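Local coordinates for protein thermotoga maritima TmcAL (Thermotoga maritima, PDB 5Y0T) that belongs to the HIGH nucleotidyl transferase family of the HUP clan and, in this crystal, holds adenosine-5'-rp-alpha-thio-triphosphate on its alpha/beta core, at residues K144-M148 against V161-E165; I50-A54 against R412-I416; M1-V6 against V95-V100; N15-Y19 against R206-A210; F256-F261 against A314-V318. One frame throughout, in Å; residues are numbered along the deposited sequence.

Contact 1 (K144-M148 against V161-E165)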
# COMPACT_ATOMS: atom_id res chain seq x y z
N LYS A 144 28.43 15.75 17.97
CA LYS A 144 29.86 15.57 17.79
C LYS A 144 30.64 16.84 18.14
O LYS A 144 31.58 16.81 18.93
CB LYS A 144 30.17 15.15 16.34
CG LYS A 144 31.65 14.85 16.08
CD LYS A 144 31.89 14.29 14.68
CE LYS A 144 31.50 15.28 13.59
NZ LYS A 144 31.87 14.79 12.23
N TYR A 145 30.22 17.96 17.55
CA TYR A 145 30.88 19.24 17.78
C TYR A 145 30.74 19.66 19.24
O TYR A 145 31.68 20.22 19.82
CB TYR A 145 30.28 20.32 16.86
CG TYR A 145 30.41 19.99 15.39
CD1 TYR A 145 31.52 19.31 14.90
CD2 TYR A 145 29.42 20.36 14.49
CE1 TYR A 145 31.63 19.00 13.55
CE2 TYR A 145 29.53 20.06 13.15
CZ TYR A 145 30.64 19.38 12.69
OH TYR A 145 30.74 19.08 11.35
N ALA A 146 29.58 19.39 19.82
CA ALA A 146 29.34 19.76 21.21
C ALA A 146 30.24 18.96 22.15
O ALA A 146 30.78 19.51 23.12
CB ALA A 146 27.88 19.54 21.57
N LEU A 147 30.42 17.68 21.85
CA LEU A 147 31.30 16.82 22.64
C LEU A 147 32.74 17.29 22.52
O LEU A 147 33.47 17.35 23.51
CB LEU A 147 31.17 15.36 22.20
CG LEU A 147 29.88 14.67 22.63
CD1 LEU A 147 29.73 13.32 21.94
CD2 LEU A 147 29.85 14.48 24.14
N MET A 148 33.14 17.65 21.30
CA MET A 148 34.48 18.17 21.07
C MET A 148 34.73 19.42 21.89
O MET A 148 35.79 19.57 22.50
CB MET A 148 34.70 18.48 19.58
CG MET A 148 34.78 17.26 18.70
SD MET A 148 34.92 17.67 16.95
CE MET A 148 34.96 16.02 16.26
N VAL A 161 37.28 12.54 19.98
CA VAL A 161 35.85 12.48 19.68
C VAL A 161 35.59 12.09 18.22
O VAL A 161 34.53 11.55 17.88
CB VAL A 161 35.16 13.84 20.00
CG1 VAL A 161 33.65 13.76 19.83
CG2 VAL A 161 35.50 14.27 21.43
N LEU A 162 36.58 12.33 17.35
CA LEU A 162 36.47 11.94 15.95
C LEU A 162 36.21 10.43 15.77
O LEU A 162 35.75 10.01 14.71
CB LEU A 162 37.74 12.34 15.18
CG LEU A 162 37.93 13.84 14.97
CD1 LEU A 162 39.35 14.15 14.52
CD2 LEU A 162 36.92 14.34 13.94
N LYS A 163 36.50 9.63 16.79
CA LYS A 163 36.21 8.20 16.74
C LYS A 163 34.71 7.94 16.52
O LYS A 163 34.31 6.89 16.03
CB LYS A 163 36.67 7.50 18.02
CG LYS A 163 38.19 7.40 18.19
CD LYS A 163 38.53 6.86 19.58
CE LYS A 163 39.98 7.09 19.94
NZ LYS A 163 40.20 6.74 21.38
N LEU A 164 33.89 8.93 16.88
CA LEU A 164 32.45 8.78 16.81
C LEU A 164 31.94 9.05 15.39
O LEU A 164 30.75 9.12 15.16
CB LEU A 164 31.77 9.71 17.82
CG LEU A 164 32.06 9.35 19.28
CD1 LEU A 164 31.46 10.37 20.24
CD2 LEU A 164 31.56 7.94 19.61
N GLU A 165 32.85 9.23 14.44
CA GLU A 165 32.42 9.28 13.04
C GLU A 165 32.25 7.87 12.48
O GLU A 165 31.76 7.68 11.37
CB GLU A 165 33.42 10.07 12.19
CG GLU A 165 33.61 11.49 12.67
CD GLU A 165 34.43 12.34 11.71
OE1 GLU A 165 35.05 11.78 10.78
OE2 GLU A 165 34.44 13.57 11.90

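Contact 2 (I50-A54 against R412-I416)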
# COMPACT_ATOMS: atom_id res chain seq x y z
N ILE A 50 17.78 -13.22 3.56
CA ILE A 50 16.94 -14.40 3.85
C ILE A 50 16.25 -14.14 5.18
O ILE A 50 16.68 -13.25 5.91
CB ILE A 50 17.73 -15.71 3.92
CG1 ILE A 50 18.90 -15.59 4.92
CG2 ILE A 50 18.25 -16.14 2.54
CD1 ILE A 50 19.71 -16.90 5.02
N ASP A 51 15.21 -14.90 5.53
CA ASP A 51 14.36 -14.42 6.62
C ASP A 51 14.92 -14.78 8.00
O ASP A 51 15.96 -15.42 8.12
CB ASP A 51 12.90 -14.91 6.45
CG ASP A 51 12.69 -16.39 6.73
OD1 ASP A 51 13.59 -17.09 7.25
OD2 ASP A 51 11.57 -16.86 6.43
N LYS A 52 14.22 -14.32 9.04
CA LYS A 52 14.77 -14.40 10.39
C LYS A 52 14.80 -15.83 10.91
O LYS A 52 15.62 -16.17 11.76
CB LYS A 52 13.94 -13.51 11.34
CG LYS A 52 12.50 -14.00 11.51
CD LYS A 52 11.61 -12.92 12.13
CE LYS A 52 10.16 -13.43 12.25
NZ LYS A 52 9.27 -12.38 12.86
N PHE A 53 13.92 -16.69 10.38
CA PHE A 53 13.92 -18.09 10.82
C PHE A 53 15.18 -18.81 10.31
O PHE A 53 15.82 -19.58 11.03
CB PHE A 53 12.64 -18.78 10.34
CG PHE A 53 11.38 -18.10 10.84
CD1 PHE A 53 11.06 -18.11 12.18
CD2 PHE A 53 10.54 -17.44 9.96
CE1 PHE A 53 9.91 -17.48 12.64
CE2 PHE A 53 9.40 -16.81 10.41
CZ PHE A 53 9.09 -16.83 11.75
N ALA A 54 15.54 -18.53 9.06
CA ALA A 54 16.78 -19.06 8.51
C ALA A 54 18.00 -18.48 9.23
O ALA A 54 18.94 -19.20 9.58
CB ALA A 54 16.84 -18.78 7.01
N ARG A 412 3.98 -16.81 8.60
CA ARG A 412 5.13 -17.58 9.08
C ARG A 412 5.41 -17.38 10.57
O ARG A 412 5.95 -18.29 11.21
CB ARG A 412 6.38 -17.25 8.23
CG ARG A 412 6.28 -17.95 6.86
CD ARG A 412 7.36 -17.49 5.90
NE ARG A 412 8.73 -17.88 6.30
CZ ARG A 412 9.25 -19.09 6.13
NH1 ARG A 412 8.51 -20.07 5.63
NH2 ARG A 412 10.51 -19.33 6.50
N ASP A 413 5.03 -16.25 11.15
CA ASP A 413 5.18 -16.15 12.60
C ASP A 413 4.35 -17.19 13.35
O ASP A 413 4.70 -17.59 14.45
CB ASP A 413 4.80 -14.78 13.09
CG ASP A 413 5.86 -13.78 12.80
OD1 ASP A 413 5.59 -12.89 11.99
OD2 ASP A 413 6.98 -13.93 13.34
N PHE A 414 3.20 -17.55 12.80
CA PHE A 414 2.40 -18.59 13.43
C PHE A 414 2.74 -20.00 12.97
O PHE A 414 2.60 -20.95 13.75
CB PHE A 414 0.92 -18.25 13.26
CG PHE A 414 0.56 -16.94 13.89
CD1 PHE A 414 0.34 -16.85 15.26
CD2 PHE A 414 0.54 -15.77 13.14
CE1 PHE A 414 0.06 -15.63 15.87
CE2 PHE A 414 0.24 -14.53 13.74
CZ PHE A 414 -0.00 -14.47 15.09
N SER A 415 3.16 -20.15 11.73
CA SER A 415 3.37 -21.49 11.19
C SER A 415 4.75 -22.07 11.56
O SER A 415 4.91 -23.28 11.66
CB SER A 415 3.16 -21.50 9.67
OG SER A 415 4.21 -20.83 9.00
N ILE A 416 5.74 -21.19 11.77
CA ILE A 416 7.11 -21.63 12.08
C ILE A 416 7.38 -21.46 13.56
O ILE A 416 7.42 -20.33 14.06
CB ILE A 416 8.18 -20.80 11.32
CG1 ILE A 416 7.90 -20.72 9.80
CG2 ILE A 416 9.61 -21.32 11.64
CD1 ILE A 416 7.82 -22.04 9.07

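Contact 3 (M1-V6 against V95-V100)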
# COMPACT_ATOMS: atom_id res chain seq x y z
N MET A 1 26.83 -16.63 37.73
CA MET A 1 27.34 -17.10 36.45
C MET A 1 27.26 -16.04 35.37
O MET A 1 26.52 -15.06 35.50
CB MET A 1 26.57 -18.32 35.99
CG MET A 1 25.14 -17.99 35.71
SD MET A 1 24.49 -18.97 34.34
CE MET A 1 22.83 -18.43 34.45
N LYS A 2 27.99 -16.25 34.28
CA LYS A 2 28.05 -15.26 33.21
C LYS A 2 27.24 -15.64 31.97
O LYS A 2 27.31 -16.78 31.49
CB LYS A 2 29.50 -15.01 32.81
CG LYS A 2 30.34 -14.28 33.87
CD LYS A 2 31.70 -13.89 33.31
CE LYS A 2 32.54 -13.16 34.33
NZ LYS A 2 33.84 -12.69 33.74
N VAL A 3 26.51 -14.66 31.43
CA VAL A 3 25.76 -14.83 30.20
C VAL A 3 26.08 -13.71 29.23
O VAL A 3 25.88 -12.53 29.52
CB VAL A 3 24.23 -14.86 30.43
CG1 VAL A 3 23.50 -14.95 29.09
CG2 VAL A 3 23.86 -16.04 31.34
N LEU A 4 26.60 -14.10 28.07
CA LEU A 4 26.95 -13.15 27.02
C LEU A 4 25.73 -12.78 26.18
O LEU A 4 25.05 -13.67 25.67
CB LEU A 4 28.00 -13.77 26.10
CG LEU A 4 28.34 -12.99 24.83
CD1 LEU A 4 28.96 -11.63 25.21
CD2 LEU A 4 29.28 -13.83 23.96
N GLY A 5 25.42 -11.49 26.08
CA GLY A 5 24.47 -11.01 25.09
C GLY A 5 25.19 -10.38 23.90
O GLY A 5 26.22 -9.70 24.07
N VAL A 6 24.62 -10.53 22.71
CA VAL A 6 25.14 -9.86 21.52
C VAL A 6 23.96 -9.30 20.71
O VAL A 6 22.88 -9.90 20.66
CB VAL A 6 26.03 -10.78 20.63
CG1 VAL A 6 27.30 -11.24 21.41
CG2 VAL A 6 25.26 -12.00 20.10
N VAL A 95 19.01 -12.40 32.80
CA VAL A 95 20.23 -13.22 32.94
C VAL A 95 21.53 -12.71 32.29
O VAL A 95 22.62 -13.21 32.60
CB VAL A 95 19.97 -14.63 32.39
CG1 VAL A 95 18.81 -15.29 33.15
CG2 VAL A 95 19.67 -14.57 30.90
N VAL A 96 21.43 -11.72 31.41
CA VAL A 96 22.60 -11.31 30.64
C VAL A 96 23.51 -10.47 31.52
O VAL A 96 23.03 -9.57 32.19
CB VAL A 96 22.18 -10.52 29.38
CG1 VAL A 96 23.39 -9.76 28.81
CG2 VAL A 96 21.58 -11.48 28.34
N THR A 97 24.78 -10.88 31.65
CA THR A 97 25.74 -10.12 32.46
C THR A 97 26.78 -9.30 31.70
O THR A 97 27.35 -8.34 32.25
CB THR A 97 26.50 -11.07 33.40
OG1 THR A 97 27.21 -12.04 32.61
CG2 THR A 97 25.53 -11.79 34.33
N ASP A 98 26.99 -9.64 30.43
CA ASP A 98 28.05 -9.09 29.61
C ASP A 98 27.57 -8.93 28.18
O ASP A 98 26.97 -9.83 27.63
CB ASP A 98 29.30 -9.97 29.59
CG ASP A 98 29.99 -10.07 30.93
OD1 ASP A 98 29.61 -10.94 31.74
OD2 ASP A 98 30.94 -9.28 31.16
N VAL A 99 27.89 -7.79 27.58
CA VAL A 99 27.62 -7.58 26.17
C VAL A 99 28.91 -7.16 25.47
O VAL A 99 29.65 -6.31 25.97
CB VAL A 99 26.52 -6.51 25.95
CG1 VAL A 99 26.49 -6.06 24.49
CG2 VAL A 99 25.16 -7.07 26.36
N VAL A 100 29.18 -7.78 24.33
CA VAL A 100 30.37 -7.51 23.53
C VAL A 100 29.97 -7.02 22.14
O VAL A 100 29.22 -7.70 21.44
CB VAL A 100 31.25 -8.77 23.37
CG1 VAL A 100 32.47 -8.45 22.53
CG2 VAL A 100 31.65 -9.33 24.73
O HOH W 1 23.19 -14.53 34.78

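Contact 4 (N15-Y19 against R206-A210). With TAT (adenosine-5'-rp-alpha-thio-triphosphate), chain E.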
# COMPACT_ATOMS: atom_id res chain seq x y z
N ASN A 15 31.96 -14.24 7.76
CA ASN A 15 33.17 -14.56 8.51
C ASN A 15 33.49 -13.53 9.60
O ASN A 15 34.00 -13.89 10.67
CB ASN A 15 34.35 -14.71 7.55
CG ASN A 15 34.22 -15.95 6.69
OD1 ASN A 15 33.49 -16.89 7.03
ND2 ASN A 15 34.93 -15.96 5.56
N GLY A 16 33.19 -12.27 9.33
CA GLY A 16 33.39 -11.22 10.32
C GLY A 16 32.52 -11.46 11.53
O GLY A 16 32.92 -11.25 12.68
N HIS A 17 31.29 -11.91 11.28
CA HIS A 17 30.38 -12.22 12.38
C HIS A 17 30.88 -13.41 13.20
O HIS A 17 30.73 -13.43 14.41
CB HIS A 17 29.00 -12.52 11.83
CG HIS A 17 28.33 -11.33 11.20
ND1 HIS A 17 27.63 -11.42 10.02
CD2 HIS A 17 28.27 -10.04 11.60
CE1 HIS A 17 27.15 -10.22 9.72
NE2 HIS A 17 27.52 -9.37 10.65
N LEU A 18 31.46 -14.40 12.53
CA LEU A 18 31.99 -15.56 13.25
C LEU A 18 33.15 -15.09 14.13
O LEU A 18 33.31 -15.53 15.27
CB LEU A 18 32.46 -16.65 12.28
CG LEU A 18 33.03 -17.90 12.98
CD1 LEU A 18 32.03 -18.46 13.99
CD2 LEU A 18 33.45 -18.97 11.98
N TYR A 19 33.96 -14.20 13.58
CA TYR A 19 35.11 -13.63 14.27
C TYR A 19 34.69 -12.92 15.55
O TYR A 19 35.27 -13.16 16.60
CB TYR A 19 35.82 -12.67 13.32
CG TYR A 19 37.17 -12.15 13.77
CD1 TYR A 19 38.30 -12.95 13.72
CD2 TYR A 19 37.31 -10.83 14.17
CE1 TYR A 19 39.54 -12.46 14.09
CE2 TYR A 19 38.55 -10.32 14.53
CZ TYR A 19 39.66 -11.14 14.50
OH TYR A 19 40.89 -10.63 14.85
N ARG A 206 39.08 -11.95 2.99
CA ARG A 206 38.34 -12.94 3.76
C ARG A 206 37.15 -12.30 4.47
O ARG A 206 36.10 -12.93 4.65
CB ARG A 206 39.25 -13.63 4.78
CG ARG A 206 38.56 -14.71 5.58
CD ARG A 206 39.53 -15.46 6.49
NE ARG A 206 38.87 -16.60 7.13
CZ ARG A 206 38.27 -16.56 8.32
NH1 ARG A 206 38.27 -15.45 9.03
NH2 ARG A 206 37.69 -17.65 8.81
N PHE A 207 37.31 -11.05 4.89
CA PHE A 207 36.24 -10.35 5.56
C PHE A 207 35.66 -9.28 4.66
O PHE A 207 36.19 -8.18 4.54
CB PHE A 207 36.74 -9.70 6.85
CG PHE A 207 37.36 -10.66 7.81
CD1 PHE A 207 38.72 -10.96 7.75
CD2 PHE A 207 36.61 -11.26 8.80
CE1 PHE A 207 39.29 -11.84 8.65
CE2 PHE A 207 37.18 -12.13 9.71
CZ PHE A 207 38.51 -12.42 9.63
N SER A 208 34.51 -9.58 4.08
CA SER A 208 33.82 -8.61 3.26
C SER A 208 32.64 -8.20 4.10
O SER A 208 32.16 -9.00 4.92
CB SER A 208 33.39 -9.20 1.92
OG SER A 208 34.53 -9.44 1.09
N SER A 209 32.21 -6.95 3.95
CA SER A 209 31.06 -6.44 4.66
C SER A 209 29.79 -7.17 4.21
O SER A 209 29.71 -7.65 3.08
CB SER A 209 30.91 -4.94 4.42
OG SER A 209 30.46 -4.71 3.09
N ALA A 210 28.79 -7.20 5.09
CA ALA A 210 27.50 -7.77 4.75
C ALA A 210 26.92 -7.14 3.47
O ALA A 210 26.32 -7.83 2.65
CB ALA A 210 26.52 -7.61 5.94
N1 TAT E . 35.27 -7.99 12.72
C2 TAT E . 34.86 -8.00 14.00
N3 TAT E . 33.58 -7.89 14.38
C4 TAT E . 32.60 -7.76 13.45
C5 TAT E . 32.96 -7.76 12.02
C6 TAT E . 34.40 -7.88 11.70
N6 TAT E . 34.82 -7.89 10.41
N7 TAT E . 31.80 -7.64 11.33
C8 TAT E . 30.79 -7.57 12.23
N9 TAT E . 31.27 -7.65 13.49
PA TAT E . 25.89 -7.10 12.69
PB TAT E . 27.42 -5.22 11.02
PG TAT E . 28.69 -5.19 8.42
C1' TAT E . 30.47 -7.59 14.73
O1A TAT E . 29.46 -6.30 7.73
O1B TAT E . 26.59 -4.06 10.55
S1G TAT E . 25.06 -5.75 13.82
C2' TAT E . 29.68 -6.29 14.78
O2' TAT E . 30.49 -5.19 15.19
O2A TAT E . 25.06 -8.30 12.29
O2B TAT E . 28.44 -5.00 12.10
O2G TAT E . 27.47 -4.75 7.64
C3' TAT E . 28.58 -6.63 15.77
O3' TAT E . 29.02 -6.45 17.12
O3A TAT E . 26.44 -6.47 11.30
O3B TAT E . 28.13 -5.93 9.74
O3G TAT E . 29.51 -4.04 8.95
C4' TAT E . 28.35 -8.12 15.51
O4' TAT E . 29.48 -8.61 14.78
C5' TAT E . 27.09 -8.36 14.67
O5' TAT E . 27.20 -7.63 13.46
O HOH W 2 35.86 -16.20 11.11
O HOH W 3 33.14 -11.37 6.16

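Contact 5 (F256-F261 against A314-V318)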
# COMPACT_ATOMS: atom_id res chain seq x y z
N PHE A 256 6.51 -1.67 -5.11
CA PHE A 256 5.47 -1.57 -4.09
C PHE A 256 5.60 -0.26 -3.32
O PHE A 256 4.61 0.46 -3.16
CB PHE A 256 5.49 -2.72 -3.07
CG PHE A 256 4.30 -2.68 -2.15
CD1 PHE A 256 4.31 -1.90 -1.01
CD2 PHE A 256 3.13 -3.36 -2.48
CE1 PHE A 256 3.19 -1.82 -0.19
CE2 PHE A 256 2.00 -3.28 -1.66
CZ PHE A 256 2.04 -2.51 -0.53
N LEU A 257 6.80 0.02 -2.82
CA LEU A 257 7.03 1.21 -2.01
C LEU A 257 6.65 2.47 -2.77
O LEU A 257 5.92 3.34 -2.27
CB LEU A 257 8.50 1.27 -1.57
CG LEU A 257 8.89 0.18 -0.58
CD1 LEU A 257 10.39 0.22 -0.29
CD2 LEU A 257 8.08 0.31 0.69
N LEU A 258 7.12 2.55 -4.01
CA LEU A 258 6.90 3.73 -4.81
C LEU A 258 5.41 3.90 -5.11
O LEU A 258 4.86 5.01 -5.00
CB LEU A 258 7.72 3.67 -6.11
CG LEU A 258 7.51 4.85 -7.07
CD1 LEU A 258 7.78 6.17 -6.36
CD2 LEU A 258 8.41 4.72 -8.31
N SER A 259 4.75 2.80 -5.46
CA SER A 259 3.32 2.83 -5.77
C SER A 259 2.51 3.20 -4.52
O SER A 259 1.55 3.96 -4.58
CB SER A 259 2.86 1.48 -6.33
OG SER A 259 3.44 1.22 -7.59
N PHE A 260 2.91 2.64 -3.39
CA PHE A 260 2.25 2.92 -2.12
C PHE A 260 2.34 4.43 -1.78
O PHE A 260 1.36 5.05 -1.38
CB PHE A 260 2.87 2.03 -1.03
CG PHE A 260 2.28 2.23 0.35
CD1 PHE A 260 2.77 3.22 1.19
CD2 PHE A 260 1.27 1.40 0.81
CE1 PHE A 260 2.24 3.40 2.45
CE2 PHE A 260 0.73 1.59 2.08
CZ PHE A 260 1.22 2.59 2.90
N PHE A 261 3.50 5.05 -2.01
CA PHE A 261 3.66 6.48 -1.70
C PHE A 261 2.78 7.36 -2.59
O PHE A 261 2.41 8.46 -2.19
CB PHE A 261 5.12 6.93 -1.81
CG PHE A 261 6.05 6.14 -0.92
CD1 PHE A 261 5.57 5.55 0.23
CD2 PHE A 261 7.38 5.97 -1.27
CE1 PHE A 261 6.41 4.79 1.05
CE2 PHE A 261 8.22 5.22 -0.46
CZ PHE A 261 7.73 4.63 0.70
N ALA A 314 10.96 5.09 4.40
CA ALA A 314 10.09 4.34 3.50
C ALA A 314 9.47 3.13 4.22
O ALA A 314 8.30 2.82 4.01
CB ALA A 314 10.84 3.88 2.27
N LEU A 315 10.24 2.44 5.06
CA LEU A 315 9.70 1.30 5.81
C LEU A 315 8.70 1.77 6.86
O LEU A 315 7.63 1.18 7.01
CB LEU A 315 10.82 0.49 6.48
CG LEU A 315 11.77 -0.25 5.54
CD1 LEU A 315 12.69 -1.16 6.36
CD2 LEU A 315 11.00 -1.06 4.53
N PHE A 316 9.04 2.84 7.56
CA PHE A 316 8.11 3.42 8.54
C PHE A 316 6.81 3.84 7.87
O PHE A 316 5.72 3.67 8.44
CB PHE A 316 8.72 4.63 9.24
CG PHE A 316 9.87 4.29 10.15
CD1 PHE A 316 10.00 3.01 10.67
CD2 PHE A 316 10.81 5.26 10.50
CE1 PHE A 316 11.06 2.70 11.52
CE2 PHE A 316 11.87 4.96 11.34
CZ PHE A 316 11.99 3.68 11.85
N SER A 317 6.91 4.38 6.66
CA SER A 317 5.70 4.78 5.94
C SER A 317 4.84 3.58 5.53
O SER A 317 3.63 3.57 5.75
CB SER A 317 6.07 5.60 4.71
OG SER A 317 6.78 6.76 5.09
N VAL A 318 5.45 2.58 4.93
CA VAL A 318 4.66 1.46 4.43
C VAL A 318 4.04 0.66 5.59
O VAL A 318 2.96 0.09 5.45
CB VAL A 318 5.50 0.55 3.51
CG1 VAL A 318 6.40 -0.38 4.33
CG2 VAL A 318 4.60 -0.25 2.60

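Contact 1 (K144-M148 against V161-E165)
Met148 meets Val161 and Leu162 along a straight, unbranched chain, and the apolar part of the contact starts here. Its CG lies beside the backbone N, anti to the carbonyl carbon (chi1 -70°). From there the chain runs extended, so that CG passes Val161 CB at 3.7 Å and the terminal CE goes on to Leu162 CD2 at 3.5 Å, a tight carbon pair. Val161 splits its branches between neighbours: CG1 settles 3.8 Å from Leu147 CB and touches the backbone O of Lys144, while CG2 turns to the CA of Met148. One step further, Leu147 CD1 and Leu164 CD1 meet at 3.8 Å, the two side chains crossing at about a right angle. Leu147 and Leu164 both also pack on Val114 of helix 108-120.

The fold here is a local return of the chain. Twelve residues, among them the last turn of helix 139-153, separate the two segments; the chain then returns as a short 3-10 turn, closed by bonds such as Leu164 N to Val161 O (2.9 Å), that lies against the helix before helix 167-182 starts.

The polar part is a salt bridge at the exposed Glu165. The Lys144 chain bends at chi3 (62°), and its NZ reaches Glu165 OE2 at 2.9 Å. The ammonium comes from above the carboxylate plane, 44° out of it, while Lys144 CD also comes near Glu165 CG.

Contact 2 (I50-A54 against R412-I416)
Arg412 crosses to Asp51 and Phe53, and its chain is the one to follow. CB starts against the Phe53 ring, 3.8 Å from CE2. The chain then runs on through CG and bends at chi3 (66°), which swings the guanidinium round to Asp51. NE gives Asp51 OD2 a weak bond of 3.0 Å and also passes near Phe53 CD2. At the tip, NH2 makes the shorter bond to the same Asp51 OD2, 2.7 Å, on the syn lone pair, with the oxygen tilted 22° from the guanidinium plane.

Asp51 divides its work between its two oxygens. OD2 takes the arginine, while OD1 accepts from Ala54 N at 3.0 Å in a nearly straight bond, the N-cap of helix 52-61. The salt bridge therefore fastens onto a carboxylate already fixed by the helix start.

Phe53 lies between two aliphatic groups: Ile416 CB sits over the centre of one face as a CH-pi contact, with Ile416 CG2 3.6 Å from Phe53 CD1, and Lys52 CG covers the opposite face. Past the ring, the extended Lys52 chain brings NZ to Asp413 OD2 at 2.8 Å, again on the syn lone pair.

These buried charges are shared further. Lys52 NZ also pairs with Glu69 of strand 66-70, and Asp413 OD2 with Arg338 of strand 337-343, while Thr395 of helix 381-399 bonds to both Lys52 NZ and Asp413 OD1. Helix 412-415, close to the C-terminus, is thus joined to the start of helix 52-61, with helix 381-399 and strands 66-70 and 337-343 around the junction.

Contact 3 (M1-V6 against V95-V100)
Val3 CG1 and Val96 CG2 meet at 4.0 Å in the apolar middle, their side chains crossing at about a right angle, and Val95 CG2 comes up to the same Val3 methyl. Leu4 CD1 touches Val100 CG2 at 3.6 Å. Leu4 and Val100 both also lie against Ala24 of helix 15-28. Across from Gly5, one methyl of Val96 packs directly on the backbone.

This is a parallel strand pair of a Rossmann-like sheet, as expected in a HUP-clan protein: strand 3-8 runs between strands 32-38 and 98-103, pairing Leu4 with Asp98 and Gly5 with Val99. Gly5 N donates to Asp98 O at 2.7 Å. Val3 O is gripped twice, by Thr97 N at 2.9 Å in its carbonyl plane and by Asp98 N at 3.2 Å, tilted from that plane.

Further out, Thr97 OG1 bridges Val3 N and its own neighbour: it accepts from Val3 N at 3.0 Å and donates to Asp98 OD1 at 2.8 Å, and that carboxylate is held again by Arg187 and His189. At the N-terminal edge a water donates to Val95 O (2.6 Å) and more weakly to Met1 O.

Contact 4 (N15-Y19 against R206-A210)
Phe207 presents its ring edge to the helix carrying Asn15, Gly16 and Tyr19. CD2 lies 3.6 Å from Gly16 CA, which is near the ring plane, and CE2 comes 3.9 Å from Tyr19 CB. The same edge points at the Tyr19 face in a T-shaped pair, centroids 5.4 Å apart and planes at 70°. Tyr19, with CG anti to its backbone N (chi1 -170°), then turns its own edge to C2 of the ligand adenine.

Asn15 faces Arg206. Its ND2 gives a weak 3.4 Å bond to Arg206 O, and its amide is nearly parallel to the guanidinium, with ND2 over the rim of one face. A water donates to Asn15 O and accepts from Arg206 NH1, although the arginine is poorly ordered.

Asn15 to His17 belong to the HIGH-type motif, His14-Asn15-Gly16-His17. His17 NE2 donates to O3A of adenosine-5'-rp-alpha-thio-triphosphate at 3.2 Å, in the plane of its ring, and His14 NE2 bonds to the ligand too. From the other segment Ala210 N reaches O1A at 2.9 Å.

The nucleotide thus lies where the start of helix 15-28 meets the loop after strand 187-192, whose Ser209 caps helix 210-218.

Contact 5 (F256-F261 against A314-V318)
Phe260 takes Val318 CG2 over the centre of one face, 4.0 Å from the centroid, as a CH-pi contact, while Phe261 CD1 lies at its edge. The same methyl is met by Phe256 from a different side: CE1 approaches it at 3.5 Å with CG2 in the plane of that ring. Phe261 sets its edge against the second helix, CZ 3.6 Å from Ala314 CB, and CE1 touches Ser317 CB. Over one Phe261 face stands Leu257 O of its own helix.

Val318 therefore carries much of the packing. Its CG2 is anti to the backbone N, on the side of the two rings, while Leu257 CD2 comes to its CB at 3.8 Å, crossing it at about a right angle. Phe260 CE1 also leans on Ser317 O at 3.6 Å. The hydroxyl of Ser317 turns back to Leu313 O of its own helix.

The two helices cross at 59°, with the axes of the short segments 10.5 Å apart, so large aromatic side chains bridge them. Phe283 of helix 279-289 and Phe296 of helix 293-300 meet Phe261. Phe256 stacks on Phe256 of the second subunit and Phe260 packs on its Phe260, so this all-helical packing runs into the interface between the two subunits.

How the contacts relate
Contacts 3 and 4 belong to consecutive elements, strand 3-8 and helix 15-28, and their nearest atoms are about 8 Å apart; one is backbone pairing inside the sheet, the other a partly buried ligand pocket with waters. Contact 2 crosses both along the chain and is likewise buried, but it is rich in charge, with two salt bridges between helix 412-415 and the start of helix 52-61. Contact 5, nested in the loop closed by contact 2, is also buried yet almost wholly apolar and aromatic, beside the second subunit. The centre of contact 1 lies farthest from the chain centre, about 23 Å, partly exposed, with a salt bridge beside its apolar touches.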